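Local coordinates for protein HIAXHD3 (Humicola insolens, PDB 3ZXK) that acts as a family 43 glycoside hydrolase with exo-arabinofuranosidase activity, removing arabinose side chains, probably from arabinoxylan, at residues T327-H332 against F344-G349; S382-L387 against D456-I461; M423-R428 against R441-G446; T476-Y481 against G493-M498. All coordinates share one frame; numbering follows the deposited sequence.

Interaction 1 (T327-H332 against F344-G349)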
loop_
_atom_site.group_PDB
_atom_site.type_symbol
_atom_site.label_atom_id
_atom_site.label_comp_id
_atom_site.label_asym_id
_atom_site.label_seq_id
_atom_site.Cartn_x
_atom_site.Cartn_y
_atom_site.Cartn_z
ATOM N N THR A 327 7.531 -1.864 21.314
ATOM C CA THR A 327 6.134 -1.649 21.681
ATOM C C THR A 327 5.186 -1.510 20.489
ATOM O O THR A 327 3.959 -1.583 20.651
ATOM C CB THR A 327 5.993 -0.411 22.591
ATOM O OG1 THR A 327 6.587 0.727 21.950
ATOM C CG2 THR A 327 6.710 -0.643 23.922
ATOM N N ARG A 328 5.759 -1.337 19.297
ATOM C CA ARG A 328 5.004 -1.030 18.092
ATOM C C ARG A 328 5.485 -1.895 16.960
ATOM O O ARG A 328 6.629 -2.317 16.951
ATOM C CB ARG A 328 5.236 0.429 17.699
ATOM C CG ARG A 328 4.858 1.452 18.751
ATOM C CD ARG A 328 5.339 2.839 18.343
ATOM N NE ARG A 328 4.925 3.202 16.985
ATOM C CZ ARG A 328 3.760 3.769 16.665
ATOM N NH1 ARG A 328 2.857 4.047 17.603
ATOM N NH2 ARG A 328 3.491 4.053 15.396
ATOM N N PHE A 329 4.620 -2.128 15.975
ATOM C CA PHE A 329 5.014 -2.796 14.748
ATOM C C PHE A 329 5.908 -1.889 13.906
ATOM O O PHE A 329 5.773 -0.651 13.914
ATOM C CB PHE A 329 3.787 -3.190 13.907
ATOM C CG PHE A 329 2.989 -4.337 14.470
ATOM C CD1 PHE A 329 3.505 -5.631 14.484
ATOM C CD2 PHE A 329 1.702 -4.124 14.956
ATOM C CE1 PHE A 329 2.773 -6.683 15.000
ATOM C CE2 PHE A 329 0.962 -5.177 15.459
ATOM C CZ PHE A 329 1.494 -6.468 15.470
ATOM N N SER A 330 6.802 -2.503 13.146
ATOM C CA SER A 330 7.462 -1.780 12.075
ATOM C C SER A 330 6.412 -1.278 11.074
ATOM O O SER A 330 5.252 -1.745 11.045
ATOM C CB SER A 330 8.461 -2.695 11.362
ATOM O OG SER A 330 7.804 -3.387 10.327
ATOM N N GLU A 331 6.834 -0.359 10.211
ATOM C CA GLU A 331 5.916 0.294 9.294
ATOM C C GLU A 331 5.548 -0.622 8.136
ATOM O O GLU A 331 4.701 -0.279 7.324
ATOM C CB GLU A 331 6.558 1.597 8.795
ATOM C CG GLU A 331 6.597 2.691 9.856
ATOM C CD GLU A 331 5.187 3.047 10.310
ATOM O OE1 GLU A 331 4.309 3.243 9.426
ATOM O OE2 GLU A 331 4.937 3.126 11.541
ATOM N N HIS A 332 6.144 -1.812 8.083
ATOM C CA HIS A 332 5.827 -2.755 6.991
ATOM C C HIS A 332 4.554 -3.562 7.202
ATOM O O HIS A 332 3.992 -4.107 6.242
ATOM C CB HIS A 332 6.985 -3.726 6.767
ATOM C CG HIS A 332 8.261 -3.053 6.386
ATOM N ND1 HIS A 332 8.512 -2.620 5.135
ATOM C CD2 HIS A 332 9.361 -2.701 7.154
ATOM C CE1 HIS A 332 9.699 -2.013 5.106
ATOM N NE2 HIS A 332 10.220 -2.056 6.346
ATOM N N PHE A 344 -4.208 -9.677 20.438
ATOM C CA PHE A 344 -2.771 -9.767 20.146
ATOM C C PHE A 344 -1.956 -8.947 21.131
ATOM O O PHE A 344 -2.446 -7.956 21.703
ATOM C CB PHE A 344 -2.459 -9.339 18.689
ATOM C CG PHE A 344 -2.404 -7.840 18.481
ATOM C CD1 PHE A 344 -1.198 -7.140 18.628
ATOM C CD2 PHE A 344 -3.553 -7.128 18.110
ATOM C CE1 PHE A 344 -1.158 -5.772 18.409
ATOM C CE2 PHE A 344 -3.510 -5.755 17.907
ATOM C CZ PHE A 344 -2.311 -5.073 18.076
ATOM N N THR A 345 -0.695 -9.332 21.311
ATOM C CA THR A 345 0.214 -8.541 22.150
ATOM C C THR A 345 1.620 -8.658 21.611
ATOM O O THR A 345 2.060 -9.751 21.233
ATOM C CB THR A 345 0.259 -9.059 23.615
ATOM O OG1 THR A 345 -1.068 -9.300 24.104
ATOM C CG2 THR A 345 0.931 -8.024 24.492
ATOM N N LEU A 346 2.325 -7.536 21.580
ATOM C CA LEU A 346 3.769 -7.522 21.370
ATOM C C LEU A 346 4.412 -7.651 22.749
ATOM O O LEU A 346 4.153 -6.827 23.618
ATOM C CB LEU A 346 4.174 -6.210 20.705
ATOM C CG LEU A 346 3.859 -6.178 19.206
ATOM C CD1 LEU A 346 3.979 -4.747 18.712
ATOM C CD2 LEU A 346 4.828 -7.078 18.447
ATOM N N LEU A 347 5.251 -8.672 22.944
ATOM C CA LEU A 347 5.718 -9.095 24.290
ATOM C C LEU A 347 6.795 -8.245 24.921
ATOM O O LEU A 347 6.977 -8.275 26.155
ATOM C CB LEU A 347 6.252 -10.523 24.216
ATOM C CG LEU A 347 5.159 -11.551 23.977
ATOM C CD1 LEU A 347 5.763 -12.894 23.587
ATOM C CD2 LEU A 347 4.247 -11.685 25.195
ATOM N N GLY A 348 7.552 -7.543 24.085
ATOM C CA GLY A 348 8.679 -6.739 24.578
ATOM C C GLY A 348 9.749 -7.592 25.232
ATOM O O GLY A 348 9.908 -8.770 24.895
ATOM N N GLY A 349 10.483 -7.010 26.172
ATOM C CA GLY A 349 11.589 -7.730 26.812
ATOM C C GLY A 349 12.717 -8.075 25.850
ATOM O O GLY A 349 12.818 -7.491 24.771
#
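With its CG turned opposite the carbonyl carbon and beside the backbone N (chi1 -72°), Phe329 holds its ring against Leu346, whose CG takes the same setting. The two meet at the margin of the concanavalin A-like beta-sandwich domain, where the loop leading into strand 334-336 lies beside strand 344-346, an outermost strand of the seven-stranded antiparallel sheet. Leu346 CD1 stands above the middle of the Phe329 ring, 4.2 Å from its centroid and 3° off the ring normal, in a well-centred CH-pi contact. The same methyl presses on the loop backbone, 3.7 Å from Thr327 O and equally near the carbonyl carbon of Arg328. The other branch of the leucine, CD2, approaches Phe329 CE1 at 4.0 Å, so both methyls are engaged by one aromatic residue. Leu354 of the neighbouring strand 354-357 touches Phe329, Phe344 and Leu346 alike, and Leu372 adds a further apolar contact to Phe329. The contact itself is apolar and lies near the protein surface. Beyond the leucine, the rings of Phe329 and Phe344 are inclined by 34° with centroids 5.8 Å apart, and they come nearest where Phe329 CE2 lies 3.7 Å from Phe344 CE1.

Interaction 2 (S382-L387 against D456-I461)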
loop_
_atom_site.group_PDB
_atom_site.type_symbol
_atom_site.label_atom_id
_atom_site.label_comp_id
_atom_site.label_asym_id
_atom_site.label_seq_id
_atom_site.Cartn_x
_atom_site.Cartn_y
_atom_site.Cartn_z
ATOM N N SER A 382 11.212 -14.610 -0.919
ATOM C CA SER A 382 10.836 -15.664 -0.010
ATOM C C SER A 382 10.449 -15.008 1.302
ATOM O O SER A 382 11.167 -14.140 1.770
ATOM C CB SER A 382 12.039 -16.585 0.206
ATOM O OG SER A 382 11.668 -17.677 0.992
ATOM N N GLY A 383 9.288 -15.364 1.866
ATOM C CA GLY A 383 8.915 -14.849 3.192
ATOM C C GLY A 383 8.902 -16.002 4.179
ATOM O O GLY A 383 8.251 -17.031 3.945
ATOM N N ILE A 384 9.632 -15.856 5.278
ATOM C CA ILE A 384 9.767 -16.915 6.273
ATOM C C ILE A 384 9.259 -16.451 7.639
ATOM O O ILE A 384 9.736 -15.452 8.185
ATOM C CB ILE A 384 11.222 -17.374 6.387
ATOM C CG1 ILE A 384 11.743 -17.787 5.005
ATOM C CG2 ILE A 384 11.380 -18.508 7.417
ATOM C CD1 ILE A 384 13.174 -18.252 5.036
ATOM N N PHE A 385 8.263 -17.154 8.160
ATOM C CA PHE A 385 7.725 -16.929 9.498
ATOM C C PHE A 385 8.224 -18.010 10.444
ATOM O O PHE A 385 8.218 -19.199 10.103
ATOM C CB PHE A 385 6.200 -16.961 9.475
ATOM C CG PHE A 385 5.560 -15.771 8.808
ATOM C CD1 PHE A 385 5.293 -14.602 9.538
ATOM C CD2 PHE A 385 5.211 -15.824 7.456
ATOM C CE1 PHE A 385 4.675 -13.525 8.918
ATOM C CE2 PHE A 385 4.590 -14.750 6.850
ATOM C CZ PHE A 385 4.321 -13.602 7.573
ATOM N N ARG A 386 8.631 -17.603 11.639
ATOM C CA ARG A 386 9.102 -18.514 12.673
ATOM C C ARG A 386 8.088 -18.450 13.826
ATOM O O ARG A 386 7.805 -17.360 14.336
ATOM C CB ARG A 386 10.508 -18.094 13.115
ATOM C CG ARG A 386 11.150 -19.027 14.120
ATOM C CD ARG A 386 12.393 -18.408 14.716
ATOM N NE ARG A 386 13.045 -19.326 15.633
ATOM C CZ ARG A 386 14.228 -19.095 16.179
ATOM N NH1 ARG A 386 14.892 -17.977 15.894
ATOM N NH2 ARG A 386 14.755 -19.986 17.001
ATOM N N LEU A 387 7.501 -19.595 14.181
ATOM C CA LEU A 387 6.393 -19.653 15.158
ATOM C C LEU A 387 6.613 -20.644 16.271
ATOM O O LEU A 387 7.306 -21.656 16.086
ATOM C CB LEU A 387 5.057 -19.973 14.479
ATOM C CG LEU A 387 4.594 -18.979 13.411
ATOM C CD1 LEU A 387 5.026 -19.447 12.032
ATOM C CD2 LEU A 387 3.091 -18.835 13.503
ATOM N N ASP A 456 9.193 -24.524 17.696
ATOM C CA ASP A 456 9.994 -23.800 16.717
ATOM C C ASP A 456 9.744 -24.328 15.321
ATOM O O ASP A 456 10.481 -25.172 14.816
ATOM C CB ASP A 456 11.484 -23.871 17.058
ATOM C CG ASP A 456 12.299 -22.797 16.357
ATOM O OD1 ASP A 456 11.893 -21.618 16.412
ATOM O OD2 ASP A 456 13.366 -23.130 15.795
ATOM N N ILE A 457 8.682 -23.834 14.704
ATOM C CA ILE A 457 8.342 -24.221 13.342
ATOM C C ILE A 457 8.522 -23.049 12.393
ATOM O O ILE A 457 8.107 -21.927 12.692
ATOM C CB ILE A 457 6.907 -24.796 13.248
ATOM C CG1 ILE A 457 6.583 -25.217 11.813
ATOM C CG2 ILE A 457 5.872 -23.782 13.733
ATOM C CD1 ILE A 457 5.493 -26.263 11.739
ATOM N N TRP A 458 9.154 -23.310 11.256
ATOM C CA TRP A 458 9.451 -22.276 10.293
ATOM C C TRP A 458 8.660 -22.556 9.063
ATOM O O TRP A 458 8.657 -23.689 8.545
ATOM C CB TRP A 458 10.926 -22.272 9.943
ATOM C CG TRP A 458 11.846 -22.053 11.123
ATOM C CD1 TRP A 458 11.950 -22.811 12.301
ATOM C CD2 TRP A 458 12.910 -21.038 11.229
ATOM N NE1 TRP A 458 12.943 -22.304 13.115
ATOM C CE2 TRP A 458 13.553 -21.244 12.531
ATOM C CE3 TRP A 458 13.350 -19.994 10.415
ATOM C CZ2 TRP A 458 14.604 -20.442 12.969
ATOM C CZ3 TRP A 458 14.402 -19.192 10.871
ATOM C CH2 TRP A 458 15.012 -19.412 12.122
ATOM N N LEU A 459 7.965 -21.534 8.604
ATOM C CA LEU A 459 7.073 -21.638 7.469
ATOM C C LEU A 459 7.520 -20.665 6.386
ATOM O O LEU A 459 7.607 -19.447 6.630
ATOM C CB LEU A 459 5.629 -21.349 7.896
ATOM C CG LEU A 459 5.042 -22.341 8.910
ATOM C CD1 LEU A 459 3.643 -21.889 9.339
ATOM C CD2 LEU A 459 5.038 -23.783 8.354
ATOM N N ARG A 460 7.716 -21.191 5.188
ATOM C CA ARG A 460 8.317 -20.446 4.098
ATOM C C ARG A 460 7.463 -20.391 2.847
ATOM O O ARG A 460 6.971 -21.414 2.383
ATOM C CB ARG A 460 9.688 -21.075 3.778
ATOM C CG ARG A 460 10.428 -20.531 2.550
ATOM C CD ARG A 460 11.852 -21.067 2.459
ATOM N NE ARG A 460 12.192 -21.261 1.052
ATOM C CZ ARG A 460 13.127 -22.097 0.613
ATOM N NH1 ARG A 460 13.877 -22.768 1.476
ATOM N NH2 ARG A 460 13.337 -22.224 -0.691
ATOM N N ILE A 461 7.325 -19.189 2.296
ATOM C CA ILE A 461 6.548 -18.958 1.071
ATOM C C ILE A 461 7.497 -18.381 0.017
ATOM O O ILE A 461 8.047 -17.281 0.203
ATOM C CB ILE A 461 5.387 -17.958 1.299
ATOM C CG1 ILE A 461 4.386 -18.434 2.369
ATOM C CG2 ILE A 461 4.632 -17.679 0.002
ATOM C CD1 ILE A 461 3.348 -17.390 2.737
#
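Two neighbouring antiparallel strands of the seven-stranded sheet in the concanavalin A-like beta-sandwich domain pair here, with Gly383, Phe385 and Leu387 in hydrogen-bonded pairs with Ile461, Leu459 and Ile457. Each pair exchanges two backbone bonds, as from Phe385 N to Leu459 O at 2.8 Å. Phe385, Leu387, Leu459 and Ile461 face inward, against Ala400 and Val512 of the opposing sheet or its Phe510, and Leu387 CD1 meets Leu459 CD1 at 3.9 Å. The other face carries Ile384, Arg386, Trp458 and Arg460. Arg386, extended from CG to NE with CG anti to the backbone N (chi1 -176°), lies alongside Trp458: its CG stands 3.8 Å from the centroid of the five-membered ring, and the guanidinium plane is inclined by 25° to the indole. From that position Arg386 NE donates to the syn lone pair of Asp456 OD1 at 2.7 Å, nearly straight, in a salt bridge; Lys527 is a second charged partner of this carboxylate. An alanine in place of Arg386 is likely to leave Asp456 with one positive partner fewer and the indole face without its aliphatic cover. The second carboxylate oxygen, Asp456 OD2, accepts from Trp458 NE1 at 2.8 Å, from above the carboxylate plane.

Interaction 3 (M423-R428 against R441-G446)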
loop_
_atom_site.group_PDB
_atom_site.type_symbol
_atom_site.label_atom_id
_atom_site.label_comp_id
_atom_site.label_asym_id
_atom_site.label_seq_id
_atom_site.Cartn_x
_atom_site.Cartn_y
_atom_site.Cartn_z
ATOM N N MET A 423 -0.854 -28.024 3.753
ATOM C CA MET A 423 -0.860 -26.986 2.736
ATOM C C MET A 423 -2.279 -26.951 2.167
ATOM O O MET A 423 -2.783 -27.975 1.759
ATOM C CB MET A 423 0.227 -27.267 1.665
ATOM C CG MET A 423 0.372 -26.178 0.619
ATOM S SD MET A 423 -0.830 -26.335 -0.726
ATOM C CE MET A 423 -0.432 -24.970 -1.832
ATOM N N VAL A 424 -2.898 -25.767 2.182
ATOM C CA VAL A 424 -4.273 -25.520 1.760
ATOM C C VAL A 424 -4.298 -24.581 0.548
ATOM O O VAL A 424 -3.618 -23.525 0.521
ATOM C CB VAL A 424 -5.081 -24.909 2.935
ATOM C CG1 VAL A 424 -6.445 -24.356 2.497
ATOM C CG2 VAL A 424 -5.197 -25.913 4.082
ATOM N N ASP A 425 -5.094 -24.941 -0.461
ATOM C CA ASP A 425 -5.258 -24.065 -1.603
ATOM C C ASP A 425 -6.740 -23.886 -1.919
ATOM O O ASP A 425 -7.588 -24.270 -1.123
ATOM C CB ASP A 425 -4.415 -24.556 -2.805
ATOM C CG ASP A 425 -4.868 -25.905 -3.359
ATOM O OD1 ASP A 425 -5.871 -26.502 -2.909
ATOM O OD2 ASP A 425 -4.205 -26.370 -4.322
ATOM N N ASP A 426 -7.048 -23.259 -3.052
ATOM C CA ASP A 426 -8.441 -22.999 -3.453
ATOM C C ASP A 426 -9.241 -22.183 -2.429
ATOM O O ASP A 426 -10.435 -22.407 -2.231
ATOM C CB ASP A 426 -9.180 -24.293 -3.798
ATOM C CG ASP A 426 -10.476 -24.037 -4.546
ATOM O OD1 ASP A 426 -10.485 -23.164 -5.458
ATOM O OD2 ASP A 426 -11.493 -24.704 -4.227
ATOM N N LEU A 427 -8.569 -21.217 -1.806
ATOM C CA LEU A 427 -9.247 -20.207 -0.990
ATOM C C LEU A 427 -9.587 -19.056 -1.917
ATOM O O LEU A 427 -8.693 -18.428 -2.471
ATOM C CB LEU A 427 -8.323 -19.713 0.121
ATOM C CG LEU A 427 -7.833 -20.693 1.196
ATOM C CD1 LEU A 427 -6.537 -20.221 1.836
ATOM C CD2 LEU A 427 -8.936 -20.893 2.227
ATOM N N ARG A 428 -10.868 -18.781 -2.110
ATOM C CA ARG A 428 -11.266 -17.812 -3.142
ATOM C C ARG A 428 -12.408 -16.923 -2.684
ATOM O O ARG A 428 -13.392 -17.418 -2.112
ATOM C CB ARG A 428 -11.736 -18.526 -4.423
ATOM C CG ARG A 428 -10.670 -19.335 -5.140
ATOM C CD ARG A 428 -11.191 -19.949 -6.425
ATOM N NE ARG A 428 -12.217 -20.969 -6.234
ATOM C CZ ARG A 428 -13.503 -20.824 -6.553
ATOM N NH1 ARG A 428 -13.944 -19.687 -7.074
ATOM N NH2 ARG A 428 -14.360 -21.814 -6.337
ATOM N N ARG A 441 -9.190 -26.291 0.461
ATOM C CA ARG A 441 -9.079 -27.727 0.702
ATOM C C ARG A 441 -7.622 -28.012 1.037
ATOM O O ARG A 441 -6.742 -27.288 0.564
ATOM C CB ARG A 441 -9.489 -28.518 -0.551
ATOM C CG ARG A 441 -8.764 -28.063 -1.820
ATOM C CD ARG A 441 -8.768 -29.116 -2.913
ATOM N NE ARG A 441 -7.740 -28.828 -3.914
ATOM C CZ ARG A 441 -7.947 -28.184 -5.067
ATOM N NH1 ARG A 441 -9.158 -27.740 -5.396
ATOM N NH2 ARG A 441 -6.936 -27.984 -5.904
ATOM N N VAL A 442 -7.390 -29.048 1.845
ATOM C CA VAL A 442 -6.043 -29.546 2.085
ATOM C C VAL A 442 -5.520 -30.218 0.826
ATOM O O VAL A 442 -6.042 -31.239 0.378
ATOM C CB VAL A 442 -5.939 -30.459 3.320
ATOM C CG1 VAL A 442 -4.538 -31.046 3.444
ATOM C CG2 VAL A 442 -6.307 -29.680 4.582
ATOM N N ALA A 443 -4.488 -29.619 0.244
ATOM C CA ALA A 443 -3.913 -30.135 -0.980
ATOM C C ALA A 443 -2.814 -31.130 -0.651
ATOM O O ALA A 443 -2.530 -32.022 -1.435
ATOM C CB ALA A 443 -3.371 -28.992 -1.836
ATOM N N ALA A 444 -2.189 -30.970 0.514
ATOM C CA ALA A 444 -1.184 -31.940 0.986
ATOM C C ALA A 444 -1.068 -31.920 2.498
ATOM O O ALA A 444 -1.146 -30.868 3.120
ATOM C CB ALA A 444 0.187 -31.680 0.361
ATOM N N ASN A 445 -0.888 -33.100 3.075
ATOM C CA ASN A 445 -0.577 -33.219 4.505
ATOM C C ASN A 445 0.910 -33.390 4.707
ATOM O O ASN A 445 1.571 -34.246 4.070
ATOM C CB ASN A 445 -1.326 -34.404 5.137
ATOM C CG ASN A 445 -2.824 -34.175 5.184
ATOM O OD1 ASN A 445 -3.309 -33.394 5.987
ATOM N ND2 ASN A 445 -3.552 -34.825 4.295
ATOM N N GLY A 446 1.434 -32.589 5.622
ATOM C CA GLY A 446 2.783 -32.794 6.125
ATOM C C GLY A 446 2.720 -33.620 7.397
ATOM O O GLY A 446 1.687 -34.224 7.699
HETATM O O HOH W 1 -4.554 -28.832 -5.165
#
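Met423 meets Ala443 and Ala444 at a classic beta bulge in the hairpin of strands 418-429 and 436-448, the latter being an outermost strand of its sheet in the concanavalin A-like domain. Met423 O accepts two bonds, from Ala443 N at 2.8 Å and from Ala444 N at 3.3 Å, both donors lying in the carbonyl plane, while Met423 N donates to Ala444 O. The extra residue shifts the register by one, and past it Val424 pairs with Val442 and Asp425 with Arg441, the latter two joined by a backbone bond in each direction.

The close-packed part is apolar. Val424 CG2 touches Val442 CG2 at 4.0 Å, and Trp413 of strand 406-415 lies against both valines. On the other face Met423 SD rests 3.8 Å from Ala443 CB, with Pro494 of the opposing sheet touching both residues.

The looser part belongs to the solvent-exposed Arg441. Asp425 OD1 lies over one face of its guanidinium, 3.1 Å from Arg441 NE, with the carboxylate plane perpendicular to that of the guanidinium. A water in the guanidinium plane accepts from Arg441 NH2 at 2.6 Å and donates to Asp425 OD2 at 2.6 Å. Asp426 contributes CB to the same guanidinium face, and its OD1 takes a bond from Arg428 NE at 2.9 Å.

The Asp425-Arg441 salt bridge is thus one of charge without a directed N-H, and the directional link between the two groups runs through water, so their mutual orientation probably depends on hydration.

Interaction 4 (T476-Y481 against G493-M498)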
loop_
_atom_site.group_PDB
_atom_site.type_symbol
_atom_site.label_atom_id
_atom_site.label_comp_id
_atom_site.label_asym_id
_atom_site.label_seq_id
_atom_site.Cartn_x
_atom_site.Cartn_y
_atom_site.Cartn_z
ATOM N N THR A 476 3.646 -18.692 -10.213
ATOM C CA THR A 476 3.374 -19.644 -9.147
ATOM C C THR A 476 4.211 -19.370 -7.898
ATOM O O THR A 476 5.302 -18.755 -7.942
ATOM C CB THR A 476 3.622 -21.099 -9.596
ATOM O OG1 THR A 476 4.998 -21.237 -9.958
ATOM C CG2 THR A 476 2.735 -21.484 -10.782
ATOM N N THR A 477 3.657 -19.830 -6.781
ATOM C CA THR A 477 4.280 -19.789 -5.467
ATOM C C THR A 477 4.383 -21.202 -4.919
ATOM O O THR A 477 3.480 -22.034 -5.114
ATOM C CB THR A 477 3.432 -18.932 -4.502
ATOM O OG1 THR A 477 3.548 -17.557 -4.882
ATOM C CG2 THR A 477 3.899 -19.089 -3.038
ATOM N N THR A 478 5.496 -21.465 -4.237
ATOM C CA THR A 478 5.704 -22.753 -3.547
ATOM C C THR A 478 5.861 -22.562 -2.033
ATOM O O THR A 478 6.210 -21.475 -1.572
ATOM C CB THR A 478 6.888 -23.537 -4.131
ATOM O OG1 THR A 478 8.060 -22.718 -4.178
ATOM C CG2 THR A 478 6.528 -24.023 -5.566
ATOM N N PHE A 479 5.553 -23.613 -1.272
ATOM C CA PHE A 479 5.506 -23.556 0.179
ATOM C C PHE A 479 6.430 -24.615 0.796
ATOM O O PHE A 479 6.538 -25.736 0.272
ATOM C CB PHE A 479 4.067 -23.783 0.666
ATOM C CG PHE A 479 3.086 -22.707 0.228
ATOM C CD1 PHE A 479 2.423 -22.776 -1.001
ATOM C CD2 PHE A 479 2.821 -21.624 1.058
ATOM C CE1 PHE A 479 1.542 -21.776 -1.407
ATOM C CE2 PHE A 479 1.927 -20.632 0.670
ATOM C CZ PHE A 479 1.299 -20.692 -0.571
ATOM N N TYR A 480 7.075 -24.260 1.907
ATOM C CA TYR A 480 8.039 -25.137 2.578
ATOM C C TYR A 480 7.903 -25.011 4.088
ATOM O O TYR A 480 7.419 -23.995 4.583
ATOM C CB TYR A 480 9.476 -24.729 2.206
ATOM C CG TYR A 480 9.719 -24.614 0.723
ATOM C CD1 TYR A 480 9.254 -23.496 0.024
ATOM C CD2 TYR A 480 10.395 -25.621 0.008
ATOM C CE1 TYR A 480 9.440 -23.368 -1.316
ATOM C CE2 TYR A 480 10.593 -25.502 -1.365
ATOM C CZ TYR A 480 10.083 -24.365 -2.014
ATOM O OH TYR A 480 10.207 -24.156 -3.362
ATOM N N TYR A 481 8.316 -26.060 4.798
ATOM C CA TYR A 481 8.415 -25.976 6.244
ATOM C C TYR A 481 9.760 -26.483 6.707
ATOM O O TYR A 481 10.412 -27.243 5.994
ATOM C CB TYR A 481 7.285 -26.770 6.926
ATOM C CG TYR A 481 7.402 -28.276 6.718
ATOM C CD1 TYR A 481 8.141 -29.087 7.604
ATOM C CD2 TYR A 481 6.782 -28.897 5.634
ATOM C CE1 TYR A 481 8.268 -30.453 7.390
ATOM C CE2 TYR A 481 6.876 -30.272 5.449
ATOM C CZ TYR A 481 7.635 -31.044 6.317
ATOM O OH TYR A 481 7.733 -32.421 6.130
ATOM N N GLY A 493 3.075 -29.637 -0.949
ATOM C CA GLY A 493 1.943 -29.252 -1.758
ATOM C C GLY A 493 2.358 -28.930 -3.173
ATOM O O GLY A 493 3.551 -28.877 -3.487
ATOM N N PRO A 494 1.360 -28.714 -4.051
ATOM C CA PRO A 494 1.568 -28.288 -5.443
ATOM C C PRO A 494 2.097 -26.853 -5.532
ATOM O O PRO A 494 2.089 -26.127 -4.526
ATOM C CB PRO A 494 0.164 -28.404 -6.046
ATOM C CG PRO A 494 -0.761 -28.202 -4.898
ATOM C CD PRO A 494 -0.077 -28.765 -3.694
ATOM N N ALA A 495 2.564 -26.446 -6.718
ATOM C CA ALA A 495 2.871 -25.032 -6.955
ATOM C C ALA A 495 1.545 -24.321 -7.151
ATOM O O ALA A 495 0.671 -24.802 -7.889
ATOM C CB ALA A 495 3.749 -24.860 -8.186
ATOM N N PHE A 496 1.374 -23.187 -6.497
ATOM C CA PHE A 496 0.085 -22.508 -6.507
ATOM C C PHE A 496 0.082 -21.405 -7.556
ATOM O O PHE A 496 0.935 -20.516 -7.516
ATOM C CB PHE A 496 -0.212 -21.951 -5.112
ATOM C CG PHE A 496 -1.365 -20.982 -5.065
ATOM C CD1 PHE A 496 -2.689 -21.436 -5.097
ATOM C CD2 PHE A 496 -1.129 -19.614 -4.980
ATOM C CE1 PHE A 496 -3.745 -20.532 -5.028
ATOM C CE2 PHE A 496 -2.182 -18.713 -4.942
ATOM C CZ PHE A 496 -3.483 -19.172 -4.962
ATOM N N ALA A 497 -0.878 -21.481 -8.482
ATOM C CA ALA A 497 -1.018 -20.512 -9.551
ATOM C C ALA A 497 -1.734 -19.253 -9.036
ATOM O O ALA A 497 -2.819 -19.323 -8.437
ATOM C CB ALA A 497 -1.789 -21.111 -10.716
ATOM N N MET A 498 -1.138 -18.108 -9.321
ATOM C CA MET A 498 -1.599 -16.822 -8.778
ATOM C C MET A 498 -2.426 -16.051 -9.781
ATOM O O MET A 498 -2.124 -16.055 -10.988
ATOM C CB MET A 498 -0.403 -15.992 -8.357
ATOM C CG MET A 498 0.482 -16.723 -7.365
ATOM S SD MET A 498 2.195 -16.175 -7.451
ATOM C CE MET A 498 1.951 -14.508 -6.853
HETATM O O HOH W 2 4.060 -25.853 -2.468
#
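Ala495 sets its CB between two threonines, 4.0 Å from Thr476 CB and 3.9 Å from Thr478 CG2, in a beta hairpin whose second strand, 490-497, is an outermost one of the seven-stranded sheet in the concanavalin A-like domain. Just before it, at Pro494, the strands are farther apart, and a water that accepts from Phe479 N at 2.9 Å lies 2.9 Å from Pro494 O, to which it can donate. At Phe496 the backbones draw together: Phe496 N donates to Thr477 O at 2.8 Å in an almost straight bond (178°), and Thr477 N returns one to Phe496 O. Phe496 CB comes to the edge of the Phe479 ring, but with CG anti to the backbone N (chi1 168°) its own ring leads away, toward Leu402 and Ala408 of the opposing sheet. Ala497 then faces Thr476 in a non-hydrogen-bonded pair. Finally Met498, bent at its last torsion (chi3 67°), crosses Thr477 at about a right angle and puts SD 3.2 Å from Thr477 OG1. Cutting Met498 back to an alanine would probably open a gap beside Leu402 and take the sulfur from the threonine hydroxyl. Thr477 OG1 is buried without a hydrogen-bonding partner in the model, so the close thioether sulfur, which is polarisable but a poor acceptor, probably offsets only part of the cost of burying it.

All four contacts lie in the C-terminal concanavalin A-like domain. Following the chain, interaction 1 comes first and closes a short loop, bringing the segment before strand 334-336 to one edge of the seven-stranded sheet. Interaction 2 spans 68 residues by pairing two strands of that sheet, and interaction 3, a hairpin at the edge of the eight-stranded sheet, is nested inside its loop. Interaction 4 follows as the hairpin at the other edge of the seven-stranded sheet. It adjoins interaction 2 through neighbouring strands, with Ile461 packed on Thr477 and Phe479. Interactions 3 and 4, centres about 10 Å apart, meet across the sandwich, Met423 on Phe479 and Ala444 on Gly493.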